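Nickel ABC transporter (Nickel-binding protein) (PDB 3T66) probably serves as the solute-binding receptor of an ABC importer, named for nickel and belonging to a family generally linked with peptide transport. Local coordinates at residues A[41-46]-A[57-62]; A[157-162]-A[180-185]. All blocks are in the same frame, centred on the assembly; numbering follows the deposited sequence.

Contact 1. Residues A[41-46]-A[57-62]; sequences ITETLV and PWLAES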
loop_
_atom_site.group_PDB
_atom_site.type_symbol
_atom_site.label_atom_id
_atom_site.label_comp_id
_atom_site.label_asym_id
_atom_site.label_seq_id
_atom_site.Cartn_x
_atom_site.Cartn_y
_atom_site.Cartn_z
ATOM N N ILE A 41 2.560 -14.810 -14.088
ATOM C CA ILE A 41 3.121 -16.157 -14.089
ATOM C C ILE A 41 2.555 -16.950 -12.909
ATOM O O ILE A 41 2.340 -18.184 -12.973
ATOM C CB ILE A 41 4.667 -16.124 -13.976
ATOM C CG1 ILE A 41 5.254 -15.393 -15.174
ATOM C CG2 ILE A 41 5.220 -17.501 -13.933
ATOM C CD1 ILE A 41 6.465 -14.608 -14.881
ATOM N N THR A 42 2.277 -16.202 -11.855
ATOM C CA THR A 42 2.299 -16.720 -10.516
ATOM C C THR A 42 1.191 -16.047 -9.720
ATOM O O THR A 42 0.839 -14.898 -10.021
ATOM C CB THR A 42 3.738 -16.454 -9.954
ATOM O OG1 THR A 42 4.459 -17.686 -9.881
ATOM C CG2 THR A 42 3.750 -15.804 -8.575
ATOM N N GLU A 43 0.633 -16.765 -8.742
ATOM C CA GLU A 43 -0.513 -16.310 -7.935
ATOM C C GLU A 43 -0.444 -16.755 -6.478
ATOM O O GLU A 43 0.376 -17.580 -6.112
ATOM C CB GLU A 43 -1.786 -16.878 -8.531
ATOM C CG GLU A 43 -1.944 -16.550 -9.979
ATOM C CD GLU A 43 -3.030 -17.351 -10.656
ATOM O OE1 GLU A 43 -3.167 -18.556 -10.348
ATOM O OE2 GLU A 43 -3.755 -16.782 -11.503
ATOM N N THR A 44 -1.349 -16.283 -5.640
ATOM C CA THR A 44 -1.170 -16.486 -4.207
ATOM C C THR A 44 -2.355 -17.263 -3.709
ATOM O O THR A 44 -3.317 -17.406 -4.456
ATOM C CB THR A 44 -1.117 -15.125 -3.498
ATOM O OG1 THR A 44 -2.206 -14.345 -3.986
ATOM C CG2 THR A 44 0.246 -14.378 -3.774
ATOM N N LEU A 45 -2.322 -17.751 -2.475
ATOM C CA LEU A 45 -3.479 -18.455 -1.929
ATOM C C LEU A 45 -4.693 -17.547 -1.755
ATOM O O LEU A 45 -5.868 -17.959 -1.779
ATOM C CB LEU A 45 -3.144 -19.105 -0.593
ATOM C CG LEU A 45 -1.974 -20.106 -0.512
ATOM C CD1 LEU A 45 -1.706 -20.633 0.901
ATOM C CD2 LEU A 45 -2.209 -21.265 -1.408
ATOM N N VAL A 46 -4.415 -16.276 -1.623
ATOM C CA VAL A 46 -5.431 -15.382 -1.172
ATOM C C VAL A 46 -5.089 -14.066 -1.792
ATOM O O VAL A 46 -3.944 -13.861 -2.076
ATOM C CB VAL A 46 -5.396 -15.433 0.332
ATOM C CG1 VAL A 46 -5.347 -14.124 0.915
ATOM C CG2 VAL A 46 -6.594 -16.172 0.802
ATOM N N PRO A 57 -10.553 -15.395 -1.275
ATOM C CA PRO A 57 -9.866 -16.559 -1.780
ATOM C C PRO A 57 -9.466 -16.435 -3.227
ATOM O O PRO A 57 -10.167 -15.863 -4.010
ATOM C CB PRO A 57 -10.909 -17.646 -1.635
ATOM C CG PRO A 57 -12.133 -16.983 -1.328
ATOM C CD PRO A 57 -11.786 -15.787 -0.610
ATOM N N TRP A 58 -8.304 -16.962 -3.556
ATOM C CA TRP A 58 -7.875 -17.086 -4.911
ATOM C C TRP A 58 -7.536 -18.535 -5.127
ATOM O O TRP A 58 -8.371 -19.301 -5.462
ATOM C CB TRP A 58 -6.669 -16.208 -5.115
ATOM C CG TRP A 58 -6.451 -15.759 -6.462
ATOM C CD1 TRP A 58 -7.230 -15.964 -7.508
ATOM C CD2 TRP A 58 -5.353 -15.025 -6.914
ATOM N NE1 TRP A 58 -6.698 -15.414 -8.609
ATOM C CE2 TRP A 58 -5.531 -14.814 -8.260
ATOM C CE3 TRP A 58 -4.224 -14.517 -6.302
ATOM C CZ2 TRP A 58 -4.631 -14.122 -9.013
ATOM C CZ3 TRP A 58 -3.344 -13.833 -7.044
ATOM C CH2 TRP A 58 -3.536 -13.648 -8.382
ATOM N N LEU A 59 -6.304 -18.913 -4.875
ATOM C CA LEU A 59 -5.858 -20.283 -5.028
ATOM C C LEU A 59 -6.455 -21.168 -4.012
ATOM O O LEU A 59 -6.554 -22.342 -4.194
ATOM C CB LEU A 59 -4.364 -20.396 -4.944
ATOM C CG LEU A 59 -3.587 -20.023 -6.178
ATOM C CD1 LEU A 59 -2.244 -20.561 -6.091
ATOM C CD2 LEU A 59 -4.249 -20.516 -7.361
ATOM N N ALA A 60 -6.776 -20.588 -2.885
ATOM C CA ALA A 60 -7.467 -21.291 -1.811
ATOM C C ALA A 60 -8.943 -20.936 -1.894
ATOM O O ALA A 60 -9.298 -19.789 -2.249
ATOM C CB ALA A 60 -6.913 -20.876 -0.481
ATOM N N GLU A 61 -9.799 -21.914 -1.587
ATOM C CA GLU A 61 -11.266 -21.710 -1.516
ATOM C C GLU A 61 -11.726 -20.997 -0.246
ATOM O O GLU A 61 -12.698 -20.234 -0.267
ATOM C CB GLU A 61 -11.947 -23.065 -1.487
ATOM C CG GLU A 61 -12.761 -23.494 -2.673
ATOM C CD GLU A 61 -13.051 -25.010 -2.561
ATOM O OE1 GLU A 61 -12.848 -25.779 -3.555
ATOM O OE2 GLU A 61 -13.434 -25.457 -1.444
ATOM N N SER A 62 -11.059 -21.307 0.865
ATOM C CA SER A 62 -11.513 -20.907 2.219
ATOM C C SER A 62 -10.513 -21.219 3.329
ATOM O O SER A 62 -9.541 -21.944 3.120
ATOM C CB SER A 62 -12.814 -21.623 2.579
ATOM O OG SER A 62 -12.541 -22.997 2.773
#

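Contact 2. Residues A[157-162]-A[180-185]; sequences VGTGPF and EYWDGA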
loop_
_atom_site.group_PDB
_atom_site.type_symbol
_atom_site.label_atom_id
_atom_site.label_comp_id
_atom_site.label_asym_id
_atom_site.label_seq_id
_atom_site.Cartn_x
_atom_site.Cartn_y
_atom_site.Cartn_z
ATOM N N VAL A 157 7.586 -21.876 -12.466
ATOM C CA VAL A 157 6.392 -22.496 -13.019
ATOM C C VAL A 157 5.267 -22.413 -12.043
ATOM O O VAL A 157 5.255 -23.127 -11.043
ATOM C CB VAL A 157 6.654 -23.920 -13.558
ATOM C CG1 VAL A 157 5.381 -24.769 -13.534
ATOM C CG2 VAL A 157 7.134 -23.779 -14.974
ATOM N N GLY A 158 4.343 -21.507 -12.333
ATOM C CA GLY A 158 3.259 -21.204 -11.422
ATOM C C GLY A 158 1.920 -21.466 -12.038
ATOM O O GLY A 158 1.815 -22.161 -13.048
ATOM N N THR A 159 0.894 -20.877 -11.448
ATOM C CA THR A 159 -0.452 -21.143 -11.877
ATOM C C THR A 159 -1.060 -19.997 -12.681
ATOM O O THR A 159 -2.236 -20.035 -13.050
ATOM C CB THR A 159 -1.328 -21.490 -10.693
ATOM O OG1 THR A 159 -1.475 -20.322 -9.901
ATOM C CG2 THR A 159 -0.667 -22.547 -9.851
ATOM N N GLY A 160 -0.263 -18.986 -12.987
ATOM C CA GLY A 160 -0.794 -17.855 -13.761
ATOM C C GLY A 160 -1.305 -18.210 -15.152
ATOM O O GLY A 160 -0.935 -19.230 -15.752
ATOM N N PRO A 161 -2.153 -17.350 -15.683
ATOM C CA PRO A 161 -2.563 -17.333 -17.063
ATOM C C PRO A 161 -1.400 -17.106 -18.064
ATOM O O PRO A 161 -1.625 -17.181 -19.277
ATOM C CB PRO A 161 -3.448 -16.088 -17.103
ATOM C CG PRO A 161 -2.763 -15.162 -16.169
ATOM C CD PRO A 161 -2.548 -16.112 -15.005
ATOM N N PHE A 162 -0.192 -16.788 -17.620
ATOM C CA PHE A 162 0.894 -16.677 -18.626
ATOM C C PHE A 162 2.073 -17.469 -18.230
ATOM O O PHE A 162 2.592 -17.319 -17.137
ATOM C CB PHE A 162 1.288 -15.222 -18.984
ATOM C CG PHE A 162 0.213 -14.523 -19.663
ATOM C CD1 PHE A 162 -0.052 -14.782 -20.976
ATOM C CD2 PHE A 162 -0.642 -13.728 -18.968
ATOM C CE1 PHE A 162 -1.128 -14.207 -21.607
ATOM C CE2 PHE A 162 -1.735 -13.133 -19.576
ATOM C CZ PHE A 162 -1.985 -13.374 -20.894
ATOM N N GLU A 180 -4.690 -23.991 -20.315
ATOM C CA GLU A 180 -5.571 -24.610 -19.281
ATOM C C GLU A 180 -5.616 -23.887 -17.947
ATOM O O GLU A 180 -5.808 -24.500 -16.905
ATOM C CB GLU A 180 -5.126 -26.032 -19.007
ATOM C CG GLU A 180 -4.640 -26.800 -20.254
ATOM C CD GLU A 180 -5.790 -27.264 -21.155
ATOM O OE1 GLU A 180 -6.949 -27.342 -20.654
ATOM O OE2 GLU A 180 -5.517 -27.551 -22.357
ATOM N N TYR A 181 -5.399 -22.576 -17.989
ATOM C CA TYR A 181 -5.387 -21.741 -16.800
ATOM C C TYR A 181 -6.689 -21.984 -16.063
ATOM O O TYR A 181 -7.731 -21.981 -16.696
ATOM C CB TYR A 181 -5.300 -20.284 -17.210
ATOM C CG TYR A 181 -5.445 -19.364 -16.051
ATOM C CD1 TYR A 181 -4.665 -19.523 -14.920
ATOM C CD2 TYR A 181 -6.380 -18.351 -16.072
ATOM C CE1 TYR A 181 -4.810 -18.689 -13.833
ATOM C CE2 TYR A 181 -6.536 -17.509 -15.005
ATOM C CZ TYR A 181 -5.748 -17.677 -13.883
ATOM O OH TYR A 181 -5.909 -16.833 -12.815
ATOM N N TRP A 182 -6.640 -22.163 -14.745
ATOM C CA TRP A 182 -7.805 -22.600 -13.977
ATOM C C TRP A 182 -8.977 -21.637 -13.947
ATOM O O TRP A 182 -10.100 -22.030 -13.649
ATOM C CB TRP A 182 -7.387 -22.894 -12.562
ATOM C CG TRP A 182 -6.978 -21.651 -11.805
ATOM C CD1 TRP A 182 -5.748 -21.077 -11.790
ATOM C CD2 TRP A 182 -7.810 -20.849 -10.938
ATOM N NE1 TRP A 182 -5.761 -19.965 -10.986
ATOM C CE2 TRP A 182 -7.011 -19.805 -10.449
ATOM C CE3 TRP A 182 -9.161 -20.914 -10.539
ATOM C CZ2 TRP A 182 -7.507 -18.821 -9.575
ATOM C CZ3 TRP A 182 -9.661 -19.928 -9.666
ATOM C CH2 TRP A 182 -8.825 -18.907 -9.189
ATOM N N ASP A 183 -8.732 -20.367 -14.222
ATOM C CA ASP A 183 -9.823 -19.396 -14.150
ATOM C C ASP A 183 -10.192 -18.835 -15.520
ATOM O O ASP A 183 -10.897 -17.824 -15.629
ATOM C CB ASP A 183 -9.486 -18.268 -13.183
ATOM C CG ASP A 183 -10.704 -17.716 -12.501
ATOM O OD1 ASP A 183 -11.741 -18.390 -12.544
ATOM O OD2 ASP A 183 -10.648 -16.634 -11.901
ATOM N N GLY A 184 -9.727 -19.487 -16.576
ATOM C CA GLY A 184 -10.230 -19.144 -17.895
ATOM C C GLY A 184 -9.152 -18.420 -18.660
ATOM O O GLY A 184 -8.626 -17.416 -18.204
ATOM N N ALA A 185 -8.835 -18.962 -19.817
ATOM C CA ALA A 185 -7.654 -18.662 -20.516
ATOM C C ALA A 185 -7.743 -17.284 -21.173
ATOM O O ALA A 185 -8.799 -16.869 -21.578
ATOM C CB ALA A 185 -7.359 -19.795 -21.521
#

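Contact 1. Residues A[41-46]-A[57-62]
Glu43 and Trp58 meet where the loop 41-46 enters strand 46-48 of a short antiparallel beta hairpin in a solute-binding protein of family 5. Beside it run residues 57-62, which leave the partner strand 55-57 and start strand 60-64. Glu43 lays its aliphatic stem over one face of the indole. Its CB sits 3.8 Å from the centroid of the six-membered ring, 16° off the ring normal, which makes a CH-pi contact. CG is anti to the carbonyl carbon (chi1 -55°) and follows the same face, 3.7 Å from Trp58 CH2. The carboxylate is turned 48° from the ring plane. Its polar partners lie in other loops: OE1 bonds Thr159 and Trp182, and OE2 bonds Tyr181. Arg47 makes a cation-pi contact with Trp58, and the ring of Trp182 meets that of Trp58. With an alanine in place of Trp58, a gap is likely to open beside the stem of Glu43 and leave Arg47 without its cation-pi partner. Thr44 comes to the edge of the indole instead, with OG1 in the ring plane beside CE3 and CZ3. This hydroxyl donates to Val46 O at 2.6 Å. Thr44 O receives a weak bond from Leu59 N at 3.4 Å. Leu45 O is gripped twice. Ala60 N reaches one of its lone pairs in the carbonyl plane at 3.0 Å, and Trp58 N approaches from above that plane at 3.2 Å. These bonds hold the chain of 58-60 curled around one carbonyl. The Leu45 side chain adds apolar packing, with CD2 near CB of Leu59 and CB near CB of Ala60. Val46 and Pro57 form an antiparallel non-hydrogen-bonded pair whose side chains diverge, and Val46 CG2 still comes within 4.2 Å of Pro57 CA.

Contact 2. Residues A[157-162]-A[180-185]
Tyr181 lies flat against Pro161, whose ring runs alongside it and points the same way. The proline belongs to a Gly-Thr-Gly-Pro-Phe sequence, recognisable in family 5 solute-binding proteins, that leads into strand 162-168. The tyrosine lies in the loop between strands 172-177 and 190-195. The two loops therefore pack at the ends of neighbouring strands. At the root of the tyrosine, CB is 4.0 Å from Pro161 CA. CG is anti to the backbone N (chi1 173°), which carries the ring across to the proline. CG then meets Pro161 CA at 3.7 Å. From here the two sides of the ring differ. CD2 faces Pro161 CB at 3.8 Å. CD1 and CE1 turn their edge to Thr159 O, which lies in the ring plane. Pro161 N sits over the same face as the rest of the proline. Further out, CZ is 3.7 Å from Pro161 CD. That CD makes a CH-pi contact with the Tyr181 ring, 22° off the normal. The tip, OH, finds its polar partner outside both loops, in Glu43. On the opposite face lies Asp183 N. That residue is part of a type I turn from Tyr181 to Gly184, closed by Gly184 N bonding to Tyr181 O at 3.2 Å. Trp182, also in the turn, brings the edge of its indole toward Thr159 O, with CD1 3.9 Å away. No hydrogen bond joins the two segments directly. They hold together by proline-aromatic packing, while the polar ends of Thr159, Tyr181 and Trp182 all go to the same glutamate. Three groups able to donate, one of them the indole N-H, would probably favour an ionised carboxylate there.

Contact 1 and contact 2 lie 12 Å apart between centres, on the same side of the chain's centre. They follow one another in sequence yet touch in space. Glu43 of contact 1 makes probable hydrogen bonds to both loops of contact 2: OE1 is 2.5 Å from Thr159 OG1, and OE2 is 2.5 Å from Tyr181 OH. The indoles add apolar packing, with Trp58 CD1 3.5 Å from Trp182 CZ2. The Tyr181 side chain is about 7 Å from that of Asp179, seen to bind calcium in a structure of this protein though not in this chain. It is about 12 Å from a bound calcium ion. Contact 1 lies away from that site.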